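Local coordinates for cytochrome P450 (Bacillus megaterium, PDB 5L94), which probably acts as a heme-dependent monooxygenase that uses molecular oxygen to oxidise organic substrates, and here holds testosterone beside its heme, at residues D163-I168 and L239-N244; H293-E298 and G310-P315; P380-K385 and K396-R401. All blocks are in the same frame, centred on the assembly; numbering follows the deposited sequence.

Contact 1 of 3, residues D163-I168 and L239-N244; sequences DWSDII and LLIAGN. With HEM (protoporphyrin IX containing Fe), chain C.
S165 and I241 mark the point where two helices cross in the cytochrome P450 fold. Helix 158-169 corresponds to the F helix of the family. Helix 229-245 is the first part of the family's long central helix, which goes on as helix 247-260. A242 to T246 match the AGx(D/E)T signature at the junction. The short segments run at 91° to each other, with axes 9.2 Å apart, so the touching patch is small and fully buried.

The centre of the patch is polar against apolar. S165 OG lies 3.6 Å from I241 CA and also near I241 CG1, and S165 CB comes 3.6 Å from N244 CB. The serine hydroxyl sits beside its own backbone N, where it hydrogen-bonds F161 O one turn back. It therefore meets the second helix as a small packing group and lets the backbones come close.

The apolar part is a methyl contact. I168 CG2 meets I241 CD1 at 3.7 Å, and the two side chains cross at about a right angle. L80 touches both isoleucines. I241 also touches the bound testosterone, which places the helix crossing beside the testosterone site, probably the substrate pocket.

On the heme side, A242 CB sits 3.5 Å from C4C of the porphyrin. A242 O accepts a bond from T246 OG1 within the signature.

The amide of N244 is gripped at both ends. Its OD1 is hydrogen-bonded with Y140 OH. Its ND2 gives a 2.7 Å bond to L240 O, with the acceptor nearly in the amide plane and the N-H...O angle 163°.

Contact 2 of 3, residues H293-E298 and G310-P315; sequences HRIVKE and GEHVVP. With HEM (protoporphyrin IX containing Fe), chain C.
R294 CB faces V313 CB at 4.3 Å, on the face of the sheet these two residues share. CG stands beside the backbone N, and the chain bends at chi2 (-57°). This turns the side chain away from strand 312-315, through CD and NE to CZ. On its way it touches V58 and L59 of helix 52-60. At the tip, CZ lies 3.7 Å from O1A of a heme propionate. The carboxylate meets the guanidinium edge-on, in its plane. NH2 gives a 2.8 Å hydrogen bond to HEM O1A, and NH1 gives one to HEM O2A. R294 NH1 also bonds H293 O at 2.9 Å, approaching it from above the carbonyl plane. Three bonds thus fix the rotation of the group. A leucine here would probably cost the propionate these two N-H donors and the arginine's charge, and leave H293 O without this side-chain donor.

The backbone beneath belongs to the mixed five-stranded sheet of the P450 fold, where strand 312-315 lies between strands 46-49 and 294-296. R294 and V313 form an antiparallel hydrogen-bonded pair, joined by both of their N-H...O bonds. I295 and H312 form the next, non-hydrogen-bonded pair. Beyond it, V296 N bonds E311 O, and G310 N bonds V296 O at 2.8 Å.

On the I295 face, I295 CG1 sits over the H312 ring in a CH-pi contact, 4.2 Å from the centroid. On the R294 side, V296 CG2 packs on V313 CG2 at 3.7 Å. H293 lies alongside V314, its ND1 3.9 Å from V314 CG2, and also touches testosterone.

Contact 3 of 3, residues P380-K385 and K396-R401; sequences PSFELK and KELLIR
K385 and E397 make the one salt bridge across this surface contact. K385 NZ lies 2.9 Å from E397 OE1, on the syn side of the carboxylate but 28° out of its plane. K385 reaches it with an extended chain, and its CE passes close to OE2 as well.

The segments run almost antiparallel, with end-to-end directions 166° apart. Strand 399-401 is the middle strand of a three-stranded antiparallel sheet, between 131-133 and 377-378. The chain leaves strand 377-378, runs through 380-385 and returns along 396-401. One direct backbone bond joins the two segments, from K396 N to K385 O at 2.8 Å. Waters make further links. One joins S381 O to E397 OE2. Another takes N-H groups of E383 and L399 and donates to E397 OE2. A third donates to E383 O and E397 O and accepts from K385 N.

The packing contacts centre on F382. Its CG is anti to the backbone N (chi1 168°), and the ring edge meets L398 CD1, 3.5 Å from CE1. L399 O also lies near the plane of the ring, 3.6 Å from F382 CB. The ring of W378, in strand 377-378, meets that of F382, and Y256 of helix 247-260 touches F382 as well. L399 CD1 reaches S381 OG at 3.5 Å.

At the far end, P380 CG rests over one face of the R401 guanidinium, 3.6 Å from NH1. The guanidinium keeps its salt bridge to D131 through NE.

E397 thus divides its carboxylate: OE1 takes the lysine, while OE2 accepts from two waters. The nearby positive charge would probably favour the ionised glutamate. Water and charge join the segments near E397, beside one direct backbone bond and the packing of F382.

Overall arrangement
The three contacts follow one another along the chain. Contacts 1 and 2 both reach the heme. Contact 1 brings A242 against the porphyrin, and contact 2 holds a propionate at the rim. Their centres are about 24 Å apart and their nearest atoms about 9 Å. The bound testosterone touches both, through I241 and A242 in contact 1 and H293 in contact 2. The side chain of I241 is about 12 Å from that of C352, the axial ligand of the heme iron. Contact 3 lies away from the heme-binding residues. Its centre is about 22 Å from that of contact 1 and about 37 Å from that of contact 2, on the opposite side of the chain's centre from contact 2.

Contact 1 of 3, residues D163-I168 and L239-N244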
# COMPACT_ATOMS: atom_id res chain seq x y z
N ASP A 163 -13.20 8.29 1.20
CA ASP A 163 -13.21 9.42 0.26
C ASP A 163 -11.96 10.29 0.38
O ASP A 163 -11.34 10.67 -0.62
CB ASP A 163 -14.48 10.22 0.48
CG ASP A 163 -15.70 9.45 0.06
OD1 ASP A 163 -15.50 8.37 -0.55
OD2 ASP A 163 -16.83 9.91 0.32
N TRP A 164 -11.54 10.58 1.61
CA TRP A 164 -10.32 11.34 1.80
C TRP A 164 -9.11 10.57 1.29
O TRP A 164 -8.25 11.11 0.58
CB TRP A 164 -10.12 11.66 3.30
CG TRP A 164 -10.91 12.78 3.86
CD1 TRP A 164 -11.34 13.89 3.20
CD2 TRP A 164 -11.34 12.94 5.22
NE1 TRP A 164 -12.03 14.69 4.04
CE2 TRP A 164 -12.05 14.14 5.29
CE3 TRP A 164 -11.21 12.16 6.37
CZ2 TRP A 164 -12.63 14.60 6.48
CZ3 TRP A 164 -11.79 12.61 7.54
CH2 TRP A 164 -12.49 13.82 7.59
N SER A 165 -9.01 9.31 1.70
CA SER A 165 -7.85 8.52 1.35
C SER A 165 -7.79 8.29 -0.13
O SER A 165 -6.70 8.25 -0.70
CB SER A 165 -7.88 7.17 2.05
OG SER A 165 -7.71 7.30 3.45
N ASP A 166 -8.96 8.18 -0.77
CA ASP A 166 -8.99 7.95 -2.21
C ASP A 166 -8.44 9.15 -2.97
O ASP A 166 -7.65 8.99 -3.91
CB ASP A 166 -10.42 7.62 -2.67
CG ASP A 166 -10.81 6.13 -2.42
OD1 ASP A 166 -9.96 5.32 -1.99
OD2 ASP A 166 -11.99 5.79 -2.65
N ILE A 167 -8.85 10.37 -2.58
CA ILE A 167 -8.27 11.59 -3.15
C ILE A 167 -6.75 11.61 -3.00
O ILE A 167 -6.01 11.88 -3.96
CB ILE A 167 -8.90 12.82 -2.49
CG1 ILE A 167 -10.35 12.89 -2.94
CG2 ILE A 167 -8.13 14.09 -2.87
CD1 ILE A 167 -11.21 13.75 -2.13
N ILE A 168 -6.26 11.31 -1.79
CA ILE A 168 -4.84 11.48 -1.54
C ILE A 168 -4.01 10.56 -2.42
O ILE A 168 -2.90 10.92 -2.82
CB ILE A 168 -4.52 11.26 -0.05
CG1 ILE A 168 -5.27 12.29 0.80
CG2 ILE A 168 -2.99 11.30 0.20
CD1 ILE A 168 -4.55 13.60 0.86
N LEU A 239 -1.22 6.37 8.68
CA LEU A 239 -1.81 5.09 9.06
C LEU A 239 -3.20 4.95 8.48
O LEU A 239 -3.52 3.93 7.86
CB LEU A 239 -1.88 4.95 10.59
CG LEU A 239 -0.90 4.03 11.27
CD1 LEU A 239 0.49 4.41 10.91
CD2 LEU A 239 -1.14 4.05 12.81
N LEU A 240 -4.04 5.95 8.70
CA LEU A 240 -5.39 5.87 8.15
C LEU A 240 -5.38 5.63 6.64
O LEU A 240 -6.21 4.86 6.12
CB LEU A 240 -6.15 7.14 8.47
CG LEU A 240 -7.55 7.17 7.88
CD1 LEU A 240 -8.35 6.20 8.72
CD2 LEU A 240 -8.15 8.57 7.81
N ILE A 241 -4.53 6.34 5.91
CA ILE A 241 -4.48 6.14 4.46
C ILE A 241 -4.00 4.72 4.15
O ILE A 241 -4.56 4.05 3.29
CB ILE A 241 -3.61 7.20 3.76
CG1 ILE A 241 -4.28 8.57 3.83
CG2 ILE A 241 -3.38 6.78 2.29
CD1 ILE A 241 -3.39 9.69 3.47
N ALA A 242 -2.97 4.24 4.85
CA ALA A 242 -2.55 2.84 4.70
C ALA A 242 -3.71 1.89 5.00
O ALA A 242 -3.86 0.85 4.35
CB ALA A 242 -1.38 2.54 5.62
N GLY A 243 -4.55 2.25 5.96
CA GLY A 243 -5.66 1.38 6.29
C GLY A 243 -6.78 1.39 5.28
O GLY A 243 -7.69 0.58 5.39
N ASN A 244 -6.74 2.29 4.30
CA ASN A 244 -7.78 2.34 3.29
C ASN A 244 -7.29 1.93 1.90
O ASN A 244 -8.13 1.71 1.02
CB ASN A 244 -8.36 3.76 3.21
CG ASN A 244 -9.32 4.10 4.37
OD1 ASN A 244 -10.54 4.08 4.19
ND2 ASN A 244 -8.77 4.47 5.55
CHA HEM C . 5.88 2.29 4.17
CHB HEM C . 3.68 -0.81 1.12
CHC HEM C . 0.32 -1.86 4.40
CHD HEM C . 2.13 1.66 7.12
C1A HEM C . 5.59 1.50 3.07
C2A HEM C . 6.44 1.37 1.92
C3A HEM C . 5.85 0.52 1.08
C4A HEM C . 4.58 0.08 1.68
CMA HEM C . 6.42 0.09 -0.30
CAA HEM C . 7.80 2.08 1.70
CBA HEM C . 7.52 3.57 1.41
CGA HEM C . 8.73 4.34 0.93
O1A HEM C . 9.87 3.82 0.99
O2A HEM C . 8.50 5.50 0.50
C1B HEM C . 2.64 -1.42 1.75
C2B HEM C . 1.88 -2.57 1.25
C3B HEM C . 0.94 -2.83 2.18
C4B HEM C . 1.09 -1.88 3.26
CMB HEM C . 2.17 -3.26 -0.10
CAB HEM C . -0.14 -3.89 2.25
CBB HEM C . -0.12 -4.99 1.51
C1C HEM C . 0.53 -1.02 5.46
C2C HEM C . -0.22 -1.02 6.70
C3C HEM C . 0.30 -0.02 7.42
C4C HEM C . 1.37 0.61 6.67
CMC HEM C . -1.39 -2.00 7.03
CAC HEM C . -0.03 0.48 8.82
CBC HEM C . -1.09 0.12 9.51
C1D HEM C . 3.28 2.14 6.57
C2D HEM C . 4.08 3.22 7.11
C3D HEM C . 5.12 3.40 6.31
C4D HEM C . 5.01 2.44 5.23
CMD HEM C . 3.75 3.99 8.42
CAD HEM C . 6.26 4.44 6.45
CBD HEM C . 7.45 3.82 7.19
CGD HEM C . 8.63 4.75 7.17
O1D HEM C . 9.50 4.59 8.05
O2D HEM C . 8.74 5.64 6.29
NA HEM C . 4.45 0.69 2.90
NB HEM C . 2.13 -1.02 2.96
NC HEM C . 1.50 -0.03 5.47
ND HEM C . 3.88 1.67 5.42
FE HEM C . 2.95 0.30 4.19

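Contact 2 of 3, residues H293-E298 and G310-P315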
# COMPACT_ATOMS: atom_id res chain seq x y z
N HIS A 293 8.53 7.45 -4.73
CA HIS A 293 9.16 8.72 -5.11
C HIS A 293 10.34 8.99 -4.22
O HIS A 293 10.30 8.73 -3.01
CB HIS A 293 8.22 9.88 -4.98
CG HIS A 293 7.06 9.78 -5.90
ND1 HIS A 293 7.20 9.98 -7.26
CD2 HIS A 293 5.77 9.44 -5.68
CE1 HIS A 293 6.03 9.79 -7.84
NE2 HIS A 293 5.15 9.47 -6.90
N ARG A 294 11.38 9.53 -4.84
CA ARG A 294 12.60 9.95 -4.17
C ARG A 294 13.04 11.24 -4.84
O ARG A 294 12.62 11.56 -5.95
CB ARG A 294 13.71 8.89 -4.29
CG ARG A 294 13.48 7.58 -3.54
CD ARG A 294 13.26 7.86 -2.07
NE ARG A 294 13.21 6.70 -1.18
CZ ARG A 294 12.09 6.16 -0.73
NH1 ARG A 294 10.92 6.64 -1.11
NH2 ARG A 294 12.15 5.16 0.11
N ILE A 295 13.93 11.97 -4.17
CA ILE A 295 14.53 13.17 -4.74
C ILE A 295 16.04 13.08 -4.60
O ILE A 295 16.56 12.75 -3.53
CB ILE A 295 14.00 14.45 -4.09
CG1 ILE A 295 12.52 14.61 -4.46
CG2 ILE A 295 14.79 15.66 -4.60
CD1 ILE A 295 11.77 15.75 -3.73
N VAL A 296 16.75 13.37 -5.68
CA VAL A 296 18.20 13.35 -5.64
C VAL A 296 18.67 14.48 -4.73
O VAL A 296 18.25 15.63 -4.89
CB VAL A 296 18.77 13.48 -7.05
CG1 VAL A 296 20.28 13.32 -7.06
CG2 VAL A 296 18.11 12.49 -7.97
N LYS A 297 19.49 14.15 -3.75
CA LYS A 297 20.06 15.12 -2.83
C LYS A 297 21.37 15.71 -3.35
O LYS A 297 21.68 16.88 -3.09
CB LYS A 297 20.26 14.47 -1.45
CG LYS A 297 20.26 15.41 -0.25
CD LYS A 297 20.88 14.74 1.03
CE LYS A 297 19.84 13.90 1.79
NZ LYS A 297 20.39 13.14 2.95
N GLU A 298 22.12 14.94 -4.15
CA GLU A 298 23.43 15.34 -4.67
C GLU A 298 23.65 14.55 -5.95
O GLU A 298 23.18 13.41 -6.06
CB GLU A 298 24.56 15.02 -3.69
CG GLU A 298 24.56 13.54 -3.26
CD GLU A 298 25.32 13.29 -1.98
OE1 GLU A 298 24.68 13.24 -0.88
OE2 GLU A 298 26.57 13.15 -2.09
N GLY A 310 18.09 17.55 -6.93
CA GLY A 310 16.75 18.07 -7.06
C GLY A 310 15.87 17.35 -8.07
O GLY A 310 14.66 17.62 -8.13
N GLU A 311 16.41 16.46 -8.87
CA GLU A 311 15.56 15.77 -9.81
C GLU A 311 14.77 14.66 -9.11
O GLU A 311 15.18 14.15 -8.07
CB GLU A 311 16.41 15.25 -10.95
CG GLU A 311 16.77 16.42 -11.88
CD GLU A 311 17.85 16.13 -12.87
OE1 GLU A 311 18.42 15.01 -12.87
OE2 GLU A 311 18.17 17.05 -13.65
N HIS A 312 13.59 14.38 -9.64
CA HIS A 312 12.71 13.36 -9.09
C HIS A 312 13.02 12.00 -9.69
O HIS A 312 13.43 11.89 -10.85
CB HIS A 312 11.26 13.74 -9.34
CG HIS A 312 10.80 14.89 -8.51
ND1 HIS A 312 11.38 16.14 -8.59
CD2 HIS A 312 9.84 14.98 -7.57
CE1 HIS A 312 10.79 16.95 -7.73
NE2 HIS A 312 9.85 16.27 -7.10
N VAL A 313 12.83 10.95 -8.88
CA VAL A 313 13.16 9.57 -9.26
C VAL A 313 11.98 8.70 -8.92
O VAL A 313 11.37 8.85 -7.86
CB VAL A 313 14.44 9.03 -8.56
CG1 VAL A 313 14.81 7.62 -9.08
CG2 VAL A 313 15.62 9.94 -8.79
N VAL A 314 11.63 7.79 -9.83
CA VAL A 314 10.54 6.85 -9.64
C VAL A 314 11.10 5.44 -9.77
O VAL A 314 11.32 4.93 -10.88
CB VAL A 314 9.39 7.08 -10.65
CG1 VAL A 314 8.32 6.10 -10.44
CG2 VAL A 314 8.77 8.51 -10.48
N PRO A 315 11.37 4.77 -8.65
CA PRO A 315 11.74 3.36 -8.69
C PRO A 315 10.49 2.49 -8.75
O PRO A 315 9.64 2.56 -7.85
CB PRO A 315 12.51 3.17 -7.39
CG PRO A 315 11.78 4.14 -6.45
CD PRO A 315 11.52 5.33 -7.30
CHA HEM C . 5.88 2.29 4.17
CHB HEM C . 3.68 -0.81 1.12
CHC HEM C . 0.32 -1.86 4.40
CHD HEM C . 2.13 1.66 7.12
C1A HEM C . 5.59 1.50 3.07
C2A HEM C . 6.44 1.37 1.92
C3A HEM C . 5.85 0.52 1.08
C4A HEM C . 4.58 0.08 1.68
CMA HEM C . 6.42 0.09 -0.30
CAA HEM C . 7.80 2.08 1.70
CBA HEM C . 7.52 3.57 1.41
CGA HEM C . 8.73 4.34 0.93
O1A HEM C . 9.87 3.82 0.99
O2A HEM C . 8.50 5.50 0.50
C1B HEM C . 2.64 -1.42 1.75
C2B HEM C . 1.88 -2.57 1.25
C3B HEM C . 0.94 -2.83 2.18
C4B HEM C . 1.09 -1.88 3.26
CMB HEM C . 2.17 -3.26 -0.10
CAB HEM C . -0.14 -3.89 2.25
CBB HEM C . -0.12 -4.99 1.51
C1C HEM C . 0.53 -1.02 5.46
C2C HEM C . -0.22 -1.02 6.70
C3C HEM C . 0.30 -0.02 7.42
C4C HEM C . 1.37 0.61 6.67
CMC HEM C . -1.39 -2.00 7.03
CAC HEM C . -0.03 0.48 8.82
CBC HEM C . -1.09 0.12 9.51
C1D HEM C . 3.28 2.14 6.57
C2D HEM C . 4.08 3.22 7.11
C3D HEM C . 5.12 3.40 6.31
C4D HEM C . 5.01 2.44 5.23
CMD HEM C . 3.75 3.99 8.42
CAD HEM C . 6.26 4.44 6.45
CBD HEM C . 7.45 3.82 7.19
CGD HEM C . 8.63 4.75 7.17
O1D HEM C . 9.50 4.59 8.05
O2D HEM C . 8.74 5.64 6.29
NA HEM C . 4.45 0.69 2.90
NB HEM C . 2.13 -1.02 2.96
NC HEM C . 1.50 -0.03 5.47
ND HEM C . 3.88 1.67 5.42
FE HEM C . 2.95 0.30 4.19

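Contact 3 of 3, residues P380-K385 and K396-R401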
# COMPACT_ATOMS: atom_id res chain seq x y z
N PRO A 380 -21.04 -13.47 -13.20
CA PRO A 380 -21.44 -13.08 -14.56
C PRO A 380 -21.46 -11.59 -14.78
O PRO A 380 -21.48 -11.17 -15.94
CB PRO A 380 -22.85 -13.66 -14.71
CG PRO A 380 -23.00 -14.66 -13.58
CD PRO A 380 -22.12 -14.17 -12.48
N SER A 381 -21.50 -10.76 -13.75
CA SER A 381 -21.44 -9.33 -13.98
C SER A 381 -20.07 -8.75 -13.70
O SER A 381 -19.90 -7.53 -13.73
CB SER A 381 -22.53 -8.62 -13.16
OG SER A 381 -22.52 -9.05 -11.84
N PHE A 382 -19.07 -9.61 -13.51
CA PHE A 382 -17.71 -9.11 -13.32
C PHE A 382 -17.24 -8.27 -14.50
O PHE A 382 -17.53 -8.55 -15.67
CB PHE A 382 -16.74 -10.27 -13.09
CG PHE A 382 -15.31 -9.86 -13.17
CD1 PHE A 382 -14.61 -9.52 -12.03
CD2 PHE A 382 -14.67 -9.78 -14.40
CE1 PHE A 382 -13.31 -9.09 -12.09
CE2 PHE A 382 -13.37 -9.35 -14.48
CZ PHE A 382 -12.67 -9.00 -13.31
N GLU A 383 -16.48 -7.23 -14.18
CA GLU A 383 -15.84 -6.37 -15.14
C GLU A 383 -14.53 -5.96 -14.50
O GLU A 383 -14.46 -5.80 -13.28
CB GLU A 383 -16.67 -5.10 -15.50
CG GLU A 383 -17.85 -5.32 -16.46
CD GLU A 383 -18.87 -4.14 -16.50
OE1 GLU A 383 -18.44 -2.96 -16.39
OE2 GLU A 383 -20.10 -4.39 -16.65
N LEU A 384 -13.49 -5.81 -15.32
CA LEU A 384 -12.21 -5.30 -14.86
C LEU A 384 -12.30 -3.79 -14.66
O LEU A 384 -12.60 -3.05 -15.61
CB LEU A 384 -11.13 -5.67 -15.88
CG LEU A 384 -9.67 -5.47 -15.47
CD1 LEU A 384 -9.28 -6.51 -14.44
CD2 LEU A 384 -8.75 -5.50 -16.68
N LYS A 385 -12.03 -3.33 -13.45
CA LYS A 385 -12.16 -1.91 -13.10
C LYS A 385 -10.92 -1.48 -12.33
O LYS A 385 -10.96 -1.33 -11.10
CB LYS A 385 -13.43 -1.65 -12.30
CG LYS A 385 -14.65 -1.72 -13.15
CD LYS A 385 -15.88 -1.36 -12.33
CE LYS A 385 -17.15 -1.75 -13.08
NZ LYS A 385 -18.40 -1.39 -12.35
N LYS A 396 -11.19 -1.72 -8.36
CA LYS A 396 -12.21 -0.98 -7.62
C LYS A 396 -13.31 -1.89 -7.13
O LYS A 396 -14.02 -1.53 -6.19
CB LYS A 396 -12.82 0.13 -8.47
CG LYS A 396 -11.83 1.26 -8.83
CD LYS A 396 -12.31 2.10 -10.01
CE LYS A 396 -12.82 3.47 -9.62
NZ LYS A 396 -13.76 3.41 -8.48
N GLU A 397 -13.40 -3.08 -7.72
CA GLU A 397 -14.54 -3.97 -7.66
C GLU A 397 -14.04 -5.33 -8.11
O GLU A 397 -13.15 -5.40 -8.96
CB GLU A 397 -15.64 -3.43 -8.56
CG GLU A 397 -16.91 -4.23 -8.69
CD GLU A 397 -17.71 -3.75 -9.90
OE1 GLU A 397 -18.41 -2.71 -9.79
OE2 GLU A 397 -17.58 -4.38 -10.97
N LEU A 398 -14.56 -6.41 -7.49
CA LEU A 398 -14.20 -7.79 -7.85
C LEU A 398 -15.39 -8.70 -7.55
O LEU A 398 -15.50 -9.28 -6.46
CB LEU A 398 -12.94 -8.21 -7.10
CG LEU A 398 -12.29 -9.57 -7.37
CD1 LEU A 398 -12.31 -9.90 -8.81
CD2 LEU A 398 -10.88 -9.58 -6.88
N LEU A 399 -16.31 -8.80 -8.52
CA LEU A 399 -17.56 -9.51 -8.35
C LEU A 399 -17.34 -11.00 -8.55
O LEU A 399 -16.94 -11.44 -9.64
CB LEU A 399 -18.63 -8.99 -9.32
CG LEU A 399 -19.05 -7.52 -9.16
CD1 LEU A 399 -20.21 -7.18 -10.05
CD2 LEU A 399 -19.40 -7.19 -7.74
N ILE A 400 -17.60 -11.76 -7.49
CA ILE A 400 -17.34 -13.19 -7.44
C ILE A 400 -18.64 -13.93 -7.18
O ILE A 400 -19.45 -13.53 -6.33
CB ILE A 400 -16.32 -13.53 -6.34
CG1 ILE A 400 -14.93 -13.00 -6.67
CG2 ILE A 400 -16.25 -15.03 -6.07
CD1 ILE A 400 -14.25 -13.62 -7.86
N ARG A 401 -18.85 -15.02 -7.92
CA ARG A 401 -19.93 -15.96 -7.62
C ARG A 401 -19.40 -17.06 -6.71
O ARG A 401 -18.41 -17.73 -7.03
CB ARG A 401 -20.51 -16.53 -8.92
CG ARG A 401 -21.48 -17.76 -8.73
CD ARG A 401 -22.55 -17.86 -9.82
NE ARG A 401 -23.45 -16.70 -9.79
CZ ARG A 401 -24.40 -16.45 -10.69
NH1 ARG A 401 -24.59 -17.28 -11.70
NH2 ARG A 401 -25.14 -15.36 -10.60
O HOH W 1 -19.67 -5.12 -12.56
O HOH W 2 -15.95 -6.91 -10.95
O HOH W 3 -12.52 -5.43 -11.64